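Local coordinates for protein glutathione transferase gst1-6 (PDB 1V2A) that probably conjugates glutathione to electrophilic substrates, displacing a halide, as a homodimeric Delta-class glutathione transferase of the mosquito Anopheles dirus, at residues V68-L71 against V72-A76; V33-P36 against V37-D40; K127-G130 against A131-L135; D190-E193 against F194-V198. All coordinates share one frame; numbering follows the deposited sequence.

Interaction 1: residues V68-L71 against V72-A76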
loop_
_atom_site.group_PDB
_atom_site.type_symbol
_atom_site.label_atom_id
_atom_site.label_comp_id
_atom_site.label_asym_id
_atom_site.label_seq_id
_atom_site.Cartn_x
_atom_site.Cartn_y
_atom_site.Cartn_z
ATOM N N VAL B 68 -5.555 -4.101 10.287
ATOM C CA VAL B 68 -5.934 -2.907 11.029
ATOM C C VAL B 68 -7.339 -2.452 10.658
ATOM O O VAL B 68 -8.225 -2.421 11.501
ATOM C CB VAL B 68 -4.944 -1.740 10.768
ATOM C CG1 VAL B 68 -5.505 -0.444 11.306
ATOM C CG2 VAL B 68 -3.612 -2.032 11.446
ATOM N N LEU B 69 -7.539 -2.103 9.393
ATOM C CA LEU B 69 -8.841 -1.632 8.928
ATOM C C LEU B 69 -9.976 -2.620 9.207
ATOM O O LEU B 69 -11.121 -2.223 9.402
ATOM C CB LEU B 69 -8.785 -1.321 7.434
ATOM C CG LEU B 69 -7.759 -0.273 7.003
ATOM C CD1 LEU B 69 -7.931 -0.016 5.511
ATOM C CD2 LEU B 69 -7.953 1.016 7.790
ATOM N N TYR B 70 -9.651 -3.905 9.224
ATOM C CA TYR B 70 -10.636 -4.936 9.498
ATOM C C TYR B 70 -11.104 -4.893 10.961
ATOM O O TYR B 70 -12.301 -4.912 11.236
ATOM C CB TYR B 70 -10.041 -6.316 9.196
ATOM C CG TYR B 70 -10.886 -7.469 9.690
ATOM C CD1 TYR B 70 -11.965 -7.940 8.947
ATOM C CD2 TYR B 70 -10.606 -8.087 10.909
ATOM C CE1 TYR B 70 -12.743 -9.007 9.403
ATOM C CE2 TYR B 70 -11.380 -9.151 11.376
ATOM C CZ TYR B 70 -12.441 -9.606 10.620
ATOM O OH TYR B 70 -13.188 -10.668 11.071
ATOM N N LEU B 71 -10.150 -4.838 11.886
ATOM C CA LEU B 71 -10.442 -4.812 13.316
ATOM C C LEU B 71 -11.238 -3.582 13.732
ATOM O O LEU B 71 -12.161 -3.677 14.545
ATOM C CB LEU B 71 -9.145 -4.862 14.133
ATOM C CG LEU B 71 -8.347 -6.173 14.128
ATOM C CD1 LEU B 71 -7.047 -5.966 14.880
ATOM C CD2 LEU B 71 -9.143 -7.291 14.772
ATOM N N VAL B 72 -10.866 -2.427 13.189
ATOM C CA VAL B 72 -11.553 -1.193 13.512
ATOM C C VAL B 72 -13.014 -1.299 13.074
ATOM O O VAL B 72 -13.924 -1.082 13.877
ATOM C CB VAL B 72 -10.903 0.020 12.800
ATOM C CG1 VAL B 72 -11.673 1.286 13.129
ATOM C CG2 VAL B 72 -9.458 0.159 13.222
ATOM N N GLU B 73 -13.230 -1.644 11.806
ATOM C CA GLU B 73 -14.581 -1.768 11.258
ATOM C C GLU B 73 -15.386 -2.797 12.031
ATOM O O GLU B 73 -16.555 -2.584 12.331
ATOM C CB GLU B 73 -14.528 -2.163 9.769
ATOM C CG GLU B 73 -13.636 -1.243 8.918
ATOM C CD GLU B 73 -13.784 -1.451 7.416
ATOM O OE1 GLU B 73 -13.608 -2.590 6.925
ATOM O OE2 GLU B 73 -14.074 -0.457 6.724
ATOM N N THR B 74 -14.745 -3.910 12.367
ATOM C CA THR B 74 -15.400 -4.983 13.102
ATOM C C THR B 74 -15.595 -4.735 14.603
ATOM O O THR B 74 -16.658 -5.044 15.150
ATOM C CB THR B 74 -14.621 -6.303 12.952
ATOM O OG1 THR B 74 -14.455 -6.609 11.563
ATOM C CG2 THR B 74 -15.369 -7.437 13.617
ATOM N N TYR B 75 -14.586 -4.176 15.269
ATOM C CA TYR B 75 -14.680 -3.976 16.712
ATOM C C TYR B 75 -14.706 -2.562 17.282
ATOM O O TYR B 75 -15.033 -2.382 18.456
ATOM C CB TYR B 75 -13.565 -4.776 17.388
ATOM C CG TYR B 75 -13.644 -6.248 17.077
ATOM C CD1 TYR B 75 -14.723 -7.009 17.516
ATOM C CD2 TYR B 75 -12.674 -6.869 16.297
ATOM C CE1 TYR B 75 -14.841 -8.350 17.184
ATOM C CE2 TYR B 75 -12.780 -8.213 15.960
ATOM C CZ TYR B 75 -13.870 -8.947 16.406
ATOM O OH TYR B 75 -14.000 -10.273 16.068
ATOM N N ALA B 76 -14.375 -1.561 16.477
ATOM C CA ALA B 76 -14.378 -0.187 16.973
ATOM C C ALA B 76 -15.773 0.296 17.335
ATOM O O ALA B 76 -16.684 0.275 16.510
ATOM C CB ALA B 76 -13.768 0.747 15.945
#
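Thr74 sits between two tyrosine rings and touches both. Its OG1 lies over the middle of one face of the Tyr70 ring, 3.6 Å above the plane, while its CG2 lies over the centre of one face of the Tyr75 ring, 3.4 Å above its plane. A beta-branched residue suits this place because its two branches diverge from one CB: chi1 of -55° sets OG1 beside the backbone N, pointing back along the helix, and turns CG2 the other way. Thr74 OG1 also donates to Tyr70 O of the preceding turn, at 2.8 Å and from above the carbonyl plane. Thr74 N reaches the same Tyr70 O at 2.9 Å from the opposite face, so one carbonyl satisfies both the amide and the hydroxyl. The Tyr75 ring meets Leu71 differently: Leu71 CD2 comes up in the plane of the ring, at its edge, 3.9 Å from Tyr75 CD2. Tyr75 N closes that turn on Leu71 O at 2.6 Å. On another side of the helix Val68 CG1 and Val72 CG2 pass loosely, 4.4 Å apart, two compact residues facing helix 13-22 and Val152. Both tyrosines keep a polar end for Asp56, whose OD2 bonds Tyr75 OH and, weakly, Tyr70 OH. Glu73 OE2 forms a salt bridge with Arg89 of the second subunit, which Leu69, Tyr70 and Thr74 also touch. These are the last turns of helix 64-75, which packs on the sheet of the thioredoxin-like domain and takes part in the glutathione transferase dimer interface.

Interaction 2: residues V33-P36 against V37-D40. With GTS (glutathione sulfonic acid), chain F.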
loop_
_atom_site.group_PDB
_atom_site.type_symbol
_atom_site.label_atom_id
_atom_site.label_comp_id
_atom_site.label_asym_id
_atom_site.label_seq_id
_atom_site.Cartn_x
_atom_site.Cartn_y
_atom_site.Cartn_z
ATOM N N VAL B 33 8.880 -16.420 10.774
ATOM C CA VAL B 33 8.607 -16.631 9.357
ATOM C C VAL B 33 9.789 -17.156 8.567
ATOM O O VAL B 33 9.667 -17.450 7.380
ATOM C CB VAL B 33 8.095 -15.339 8.680
ATOM C CG1 VAL B 33 6.693 -15.038 9.150
ATOM C CG2 VAL B 33 9.024 -14.174 8.995
ATOM N N HIS B 34 10.939 -17.274 9.218
ATOM C CA HIS B 34 12.116 -17.795 8.538
ATOM C C HIS B 34 12.178 -19.310 8.717
ATOM O O HIS B 34 12.711 -20.021 7.867
ATOM C CB HIS B 34 13.383 -17.139 9.085
ATOM C CG HIS B 34 13.422 -15.656 8.892
ATOM N ND1 HIS B 34 12.497 -14.808 9.464
ATOM C CD2 HIS B 34 14.271 -14.868 8.191
ATOM C CE1 HIS B 34 12.776 -13.562 9.126
ATOM N NE2 HIS B 34 13.847 -13.570 8.355
ATOM N N ASP B 35 11.627 -19.805 9.820
ATOM C CA ASP B 35 11.622 -21.237 10.071
ATOM C C ASP B 35 10.767 -21.918 9.015
ATOM O O ASP B 35 9.591 -21.595 8.863
ATOM C CB ASP B 35 11.060 -21.543 11.458
ATOM C CG ASP B 35 10.842 -23.030 11.677
ATOM O OD1 ASP B 35 9.682 -23.488 11.584
ATOM O OD2 ASP B 35 11.834 -23.745 11.924
ATOM N N PRO B 36 11.349 -22.871 8.271
ATOM C CA PRO B 36 10.629 -23.596 7.219
ATOM C C PRO B 36 9.368 -24.290 7.724
ATOM O O PRO B 36 8.328 -24.259 7.073
ATOM C CB PRO B 36 11.672 -24.591 6.710
ATOM C CG PRO B 36 12.965 -23.876 6.948
ATOM C CD PRO B 36 12.754 -23.304 8.332
ATOM N N VAL B 37 9.472 -24.919 8.888
ATOM C CA VAL B 37 8.341 -25.622 9.475
ATOM C C VAL B 37 7.200 -24.662 9.790
ATOM O O VAL B 37 6.033 -24.977 9.553
ATOM C CB VAL B 37 8.765 -26.374 10.754
ATOM C CG1 VAL B 37 7.552 -26.990 11.434
ATOM C CG2 VAL B 37 9.767 -27.464 10.391
ATOM N N GLU B 38 7.538 -23.493 10.325
ATOM C CA GLU B 38 6.534 -22.481 10.641
ATOM C C GLU B 38 6.051 -21.840 9.346
ATOM O O GLU B 38 4.865 -21.549 9.181
ATOM C CB GLU B 38 7.132 -21.406 11.543
ATOM C CG GLU B 38 7.200 -21.783 13.009
ATOM C CD GLU B 38 8.006 -20.787 13.801
ATOM O OE1 GLU B 38 7.847 -20.725 15.033
ATOM O OE2 GLU B 38 8.812 -20.067 13.181
ATOM N N ARG B 39 6.991 -21.629 8.432
ATOM C CA ARG B 39 6.708 -21.026 7.141
ATOM C C ARG B 39 5.621 -21.841 6.438
ATOM O O ARG B 39 4.578 -21.306 6.061
ATOM C CB ARG B 39 7.994 -20.998 6.312
ATOM C CG ARG B 39 8.307 -19.672 5.617
ATOM C CD ARG B 39 7.924 -19.704 4.143
ATOM N NE ARG B 39 8.167 -21.021 3.556
ATOM C CZ ARG B 39 9.345 -21.647 3.554
ATOM N NH1 ARG B 39 10.407 -21.073 4.103
ATOM N NH2 ARG B 39 9.450 -22.859 3.028
ATOM N N ASP B 40 5.859 -23.137 6.277
ATOM C CA ASP B 40 4.889 -24.009 5.628
ATOM C C ASP B 40 3.536 -23.954 6.332
ATOM O O ASP B 40 2.484 -23.899 5.687
ATOM C CB ASP B 40 5.404 -25.444 5.620
ATOM C CG ASP B 40 6.731 -25.574 4.908
ATOM O OD1 ASP B 40 7.276 -26.699 4.864
ATOM O OD2 ASP B 40 7.226 -24.551 4.389
HETATM N N1 GTS F . 3.069 -5.434 3.868
HETATM C CA1 GTS F . 3.154 -6.468 4.860
HETATM C C1 GTS F . 2.306 -5.988 6.011
HETATM O O11 GTS F . 1.737 -6.835 6.674
HETATM O O12 GTS F . 2.195 -4.773 6.233
HETATM C CB1 GTS F . 4.610 -6.647 5.222
HETATM C CG1 GTS F . 4.868 -7.739 6.279
HETATM C CD1 GTS F . 6.195 -8.444 6.051
HETATM O OE1 GTS F . 6.944 -8.155 5.104
HETATM N N2 GTS F . 6.467 -9.375 6.964
HETATM C CA2 GTS F . 7.714 -10.146 6.909
HETATM C C2 GTS F . 7.409 -11.574 6.606
HETATM O O2 GTS F . 6.446 -12.139 7.140
HETATM C CB2 GTS F . 8.505 -10.169 8.214
HETATM S SG2 GTS F . 9.131 -8.595 8.885
HETATM O O1S GTS F . 8.095 -7.654 9.165
HETATM O O2S GTS F . 9.805 -8.927 10.088
HETATM O O3S GTS F . 10.050 -7.986 7.965
HETATM N N3 GTS F . 8.248 -12.145 5.754
HETATM C CA3 GTS F . 8.085 -13.520 5.378
HETATM C C3 GTS F . 8.125 -13.690 3.903
HETATM O O31 GTS F . 8.013 -14.837 3.497
HETATM O O32 GTS F . 8.279 -12.682 3.195
#
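An N-cap next to the glutathione pocket joins Asp35 to Glu38 at the start of helix 36-45. Asp35 OD1 accepts from Glu38 N at a modelled 2.5 Å, so short that the exact length is doubtful; with CG trans to the backbone N (chi1 171°), the carboxylate lies over the first turn, where amides lack a carbonyl partner within the helix. Aspartate suits this post because its short side chain reaches back to a first-turn amide and its charge would favour the positive end of the helix dipole. Pro36 follows naturally, since a first-turn residue needs no N-H. The regular bonds then begin, Arg39 N to Asp35 O at 2.6 Å and Asp40 N to Pro36 O at 2.8 Å. Arg39 has a bent chain that folds its guanidinium back, one face over Pro36 CA, and Arg39 NH2 pairs with Asp40 OD2 at 3.1 Å. Glu38 OE2 lies 3.9 Å from Asp35 OD1, a like-charge approach probably eased by a weak bond to OE2 from Asn32 N. Facing the ligand, Val33 CG1 packs 3.5 Å from the glutathione sulfonic acid oxygen O2. The loop and first turn lead from the edge strand 27-30 into helix 36-45, with Val33 resting on Ile51 and Arg39 on His49.

Interaction 3: residues K127-G130 against A131-L135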
loop_
_atom_site.group_PDB
_atom_site.type_symbol
_atom_site.label_atom_id
_atom_site.label_comp_id
_atom_site.label_asym_id
_atom_site.label_seq_id
_atom_site.Cartn_x
_atom_site.Cartn_y
_atom_site.Cartn_z
ATOM N N LYS B 127 15.899 9.902 -0.931
ATOM C CA LYS B 127 14.473 9.610 -0.957
ATOM C C LYS B 127 14.028 9.374 0.477
ATOM O O LYS B 127 12.915 9.741 0.861
ATOM C CB LYS B 127 14.178 8.381 -1.824
ATOM C CG LYS B 127 14.127 8.705 -3.312
ATOM C CD LYS B 127 13.973 7.469 -4.194
ATOM C CE LYS B 127 12.635 6.744 -3.992
ATOM N NZ LYS B 127 12.622 5.835 -2.809
ATOM N N LEU B 128 14.912 8.769 1.269
ATOM C CA LEU B 128 14.632 8.509 2.675
ATOM C C LEU B 128 14.259 9.871 3.260
ATOM O O LEU B 128 13.182 10.056 3.821
ATOM C CB LEU B 128 15.891 7.981 3.375
ATOM C CG LEU B 128 15.817 7.219 4.708
ATOM C CD1 LEU B 128 14.676 7.710 5.551
ATOM C CD2 LEU B 128 15.635 5.744 4.419
ATOM N N LYS B 129 15.174 10.822 3.104
ATOM C CA LYS B 129 14.988 12.173 3.591
ATOM C C LYS B 129 13.708 12.750 3.015
ATOM O O LYS B 129 12.882 13.310 3.743
ATOM C CB LYS B 129 16.178 13.037 3.180
ATOM C CG LYS B 129 15.998 14.515 3.449
ATOM C CD LYS B 129 17.229 15.293 3.027
ATOM C CE LYS B 129 17.004 16.792 3.130
ATOM N NZ LYS B 129 15.918 17.245 2.206
ATOM N N GLY B 130 13.552 12.609 1.702
ATOM C CA GLY B 130 12.369 13.123 1.034
ATOM C C GLY B 130 11.078 12.646 1.671
ATOM O O GLY B 130 10.147 13.431 1.856
ATOM N N ALA B 131 11.018 11.361 2.016
ATOM C CA ALA B 131 9.818 10.806 2.624
ATOM C C ALA B 131 9.570 11.435 3.989
ATOM O O ALA B 131 8.431 11.714 4.360
ATOM C CB ALA B 131 9.955 9.304 2.755
ATOM N N LEU B 132 10.650 11.668 4.727
ATOM C CA LEU B 132 10.556 12.252 6.057
ATOM C C LEU B 132 10.078 13.697 6.011
ATOM O O LEU B 132 9.223 14.101 6.810
ATOM C CB LEU B 132 11.913 12.161 6.762
ATOM C CG LEU B 132 12.484 10.745 6.901
ATOM C CD1 LEU B 132 13.864 10.814 7.527
ATOM C CD2 LEU B 132 11.553 9.887 7.745
ATOM N N ASP B 133 10.624 14.477 5.079
ATOM C CA ASP B 133 10.216 15.872 4.949
ATOM C C ASP B 133 8.713 15.922 4.719
ATOM O O ASP B 133 8.019 16.806 5.226
ATOM C CB ASP B 133 10.936 16.549 3.777
ATOM C CG ASP B 133 12.427 16.675 4.004
ATOM O OD1 ASP B 133 12.819 17.076 5.122
ATOM O OD2 ASP B 133 13.204 16.384 3.068
ATOM N N LEU B 134 8.214 14.969 3.941
ATOM C CA LEU B 134 6.789 14.904 3.661
ATOM C C LEU B 134 6.033 14.635 4.953
ATOM O O LEU B 134 5.100 15.369 5.299
ATOM C CB LEU B 134 6.499 13.804 2.637
ATOM C CG LEU B 134 6.724 14.211 1.178
ATOM C CD1 LEU B 134 6.641 12.995 0.267
ATOM C CD2 LEU B 134 5.682 15.251 0.792
ATOM N N LEU B 135 6.437 13.582 5.665
ATOM C CA LEU B 135 5.793 13.241 6.927
ATOM C C LEU B 135 5.889 14.469 7.829
ATOM O O LEU B 135 4.929 14.849 8.485
ATOM C CB LEU B 135 6.486 12.048 7.598
ATOM C CG LEU B 135 5.858 11.605 8.931
ATOM C CD1 LEU B 135 4.445 11.072 8.678
ATOM C CD2 LEU B 135 6.708 10.531 9.592
#
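Midway along helix 122-141 of the all-helical C-terminal domain, Lys129 and Asp133 form an i to i+4 salt bridge on the outer side of an amphipathic helix. Lys129 NZ meets Asp133 OD2 at 3.0 Å, on the syn side of the carboxylate and 19° out of its plane. The lysine chain runs extended as far as CE and then bends at chi4 (-63°), which turns the ammonium down onto the aspartate one turn ahead. The methylenes stay close too, with Lys129 CG 3.4 Å from the same Asp133 OD2. Long flexible lysine and short aspartate suit this spacing, and beneath them Asp133 N bonds Lys129 O at 2.9 Å. On the inner side Leu128 CD1 touches Leu132 CD1 at 3.8 Å, and Leu132 CG sits tightly against Leu128 O at 3.2 Å. Ala131 keeps its small CB against the carbonyl oxygens of Lys127 and Leu128. Gly130 O accepts from Leu134 N at 3.2 Å, a bond of the main chain that needs no side chain. Leu128 and Leu132 press on helix 86-115 through Ile107, Val110 and Leu103, Leu135 adds contacts to helix 152-162, and Leu134 packs on Gln48 of the second subunit.

Interaction 4: residues D190-E193 against F194-V198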
loop_
_atom_site.group_PDB
_atom_site.type_symbol
_atom_site.label_atom_id
_atom_site.label_comp_id
_atom_site.label_asym_id
_atom_site.label_seq_id
_atom_site.Cartn_x
_atom_site.Cartn_y
_atom_site.Cartn_z
ATOM N N ASP B 190 -0.515 2.159 27.846
ATOM C CA ASP B 190 0.686 1.520 28.392
ATOM C C ASP B 190 1.770 1.372 27.332
ATOM O O ASP B 190 2.251 0.266 27.082
ATOM C CB ASP B 190 0.362 0.133 28.954
ATOM C CG ASP B 190 -0.750 0.159 29.978
ATOM O OD1 ASP B 190 -0.753 1.067 30.837
ATOM O OD2 ASP B 190 -1.614 -0.743 29.929
ATOM N N TYR B 191 2.167 2.481 26.716
ATOM C CA TYR B 191 3.183 2.423 25.673
ATOM C C TYR B 191 4.554 1.957 26.158
ATOM O O TYR B 191 5.111 0.992 25.629
ATOM C CB TYR B 191 3.339 3.782 25.001
ATOM C CG TYR B 191 4.214 3.708 23.775
ATOM C CD1 TYR B 191 3.773 3.064 22.619
ATOM C CD2 TYR B 191 5.491 4.254 23.776
ATOM C CE1 TYR B 191 4.584 2.969 21.492
ATOM C CE2 TYR B 191 6.310 4.162 22.664
ATOM C CZ TYR B 191 5.854 3.523 21.519
ATOM O OH TYR B 191 6.653 3.476 20.392
ATOM N N GLU B 192 5.097 2.656 27.152
ATOM C CA GLU B 192 6.407 2.328 27.705
ATOM C C GLU B 192 6.535 0.823 27.924
ATOM O O GLU B 192 7.596 0.240 27.700
ATOM C CB GLU B 192 6.609 3.063 29.032
ATOM C CG GLU B 192 8.067 3.277 29.423
ATOM C CD GLU B 192 8.793 4.233 28.483
ATOM O OE1 GLU B 192 8.311 5.372 28.303
ATOM O OE2 GLU B 192 9.847 3.850 27.928
ATOM N N GLU B 193 5.447 0.196 28.354
ATOM C CA GLU B 193 5.456 -1.238 28.592
ATOM C C GLU B 193 5.561 -1.995 27.277
ATOM O O GLU B 193 6.237 -3.017 27.200
ATOM C CB GLU B 193 4.193 -1.670 29.335
ATOM C CG GLU B 193 4.178 -3.150 29.665
ATOM C CD GLU B 193 5.433 -3.587 30.405
ATOM O OE1 GLU B 193 5.637 -3.125 31.553
ATOM O OE2 GLU B 193 6.217 -4.384 29.835
ATOM N N PHE B 194 4.878 -1.494 26.249
ATOM C CA PHE B 194 4.912 -2.107 24.922
ATOM C C PHE B 194 6.339 -1.994 24.414
ATOM O O PHE B 194 6.967 -2.985 24.035
ATOM C CB PHE B 194 3.966 -1.370 23.962
ATOM C CG PHE B 194 4.109 -1.794 22.521
ATOM C CD1 PHE B 194 3.734 -3.070 22.116
ATOM C CD2 PHE B 194 4.642 -0.926 21.580
ATOM C CE1 PHE B 194 3.894 -3.477 20.787
ATOM C CE2 PHE B 194 4.807 -1.319 20.255
ATOM C CZ PHE B 194 4.430 -2.599 19.861
ATOM N N SER B 195 6.846 -0.768 24.426
ATOM C CA SER B 195 8.197 -0.485 23.976
ATOM C C SER B 195 9.217 -1.376 24.690
ATOM O O SER B 195 10.180 -1.852 24.074
ATOM C CB SER B 195 8.516 0.984 24.227
ATOM O OG SER B 195 9.794 1.305 23.718
ATOM N N LYS B 196 9.012 -1.596 25.988
ATOM C CA LYS B 196 9.918 -2.441 26.756
ATOM C C LYS B 196 9.697 -3.903 26.388
ATOM O O LYS B 196 10.618 -4.725 26.457
ATOM C CB LYS B 196 9.706 -2.231 28.256
ATOM C CG LYS B 196 10.926 -1.636 28.946
ATOM C CD LYS B 196 10.587 -0.919 30.254
ATOM C CE LYS B 196 9.584 0.210 30.024
ATOM N NZ LYS B 196 9.961 1.067 28.854
ATOM N N GLN B 197 8.476 -4.232 25.979
ATOM C CA GLN B 197 8.191 -5.602 25.594
ATOM C C GLN B 197 8.881 -5.861 24.264
ATOM O O GLN B 197 9.337 -6.977 23.991
ATOM C CB GLN B 197 6.690 -5.829 25.455
ATOM C CG GLN B 197 6.346 -7.297 25.313
ATOM C CD GLN B 197 6.898 -8.115 26.465
ATOM O OE1 GLN B 197 6.633 -7.819 27.624
ATOM N NE2 GLN B 197 7.672 -9.151 26.150
ATOM N N VAL B 198 8.958 -4.821 23.438
ATOM C CA VAL B 198 9.616 -4.950 22.148
ATOM C C VAL B 198 11.085 -5.201 22.433
ATOM O O VAL B 198 11.671 -6.159 21.923
ATOM C CB VAL B 198 9.470 -3.670 21.292
ATOM C CG1 VAL B 198 10.357 -3.765 20.055
ATOM C CG2 VAL B 198 8.025 -3.492 20.863
#
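Lys196 curls back over the turn before it and ends on Glu192. Lys196 CB starts 3.3 Å from Glu192 O, and CG and CD pass the same oxygen at longer range. Bends at chi3 (-58°) and chi4 (-47°) then reverse the chain, so that Lys196 CE returns to 3.1 Å from Glu192 O and lies against the Glu192 CG methylene. At the tip Lys196 NZ finds two acceptors: Glu192 O at 2.8 Å, approached from above the carbonyl plane, and Glu192 OE2 at 2.9 Å, through the anti lone pair of that oxygen in a salt bridge. Lys196 N binds Glu192 O as well, from the opposite face of its plane at 2.9 Å, and one carbonyl thus takes both ends of the lysine. A long cationic side chain is well suited here, for it can span a full turn and still meet the bent glutamate. The setting is the first turns of helix 191-206, the C-terminal helix of the glutathione transferase fold. Asp190 holds the N-cap position, though its side chain makes no capping bond; Asp190 O receives Phe194 N at 3.3 Å. Toward the protein interior the face is aromatic. Tyr191 CE1 comes to the edge of the Phe194 ring, 3.9 Å from Phe194 CD2, and Val198 CG2 covers one face of that ring near its rim. Flat, apolar Phe194 fits against Gln13, Ile16 and Leu17 of helix 13-22, whereas Tyr191 rests on Leu158 and Thr162 of helix 152-162 and its OH bonds weakly to Arg185.

Along the chain the four contacts come in series: interaction 2, interaction 1, interaction 3, interaction 4. Interactions 2 and 1 belong to the thioredoxin-like N-terminal domain, about 28 Å apart between centres, at the start of helix 36-45 and the end of helix 64-75 respectively. Interactions 3 and 4 lie on helices 122-141 and 191-206 of the helical part, about 27 Å apart between centres. No two of them touch. Interaction 1 meets helix 152-162 and interaction 4 meets helix 13-22, tying the two domains together; interactions 3 and 4 also meet helix 152-162 inside the helical part. Interaction 2 supplies Val33 to the glutathione pocket, and interactions 1 and 3 both reach the second subunit.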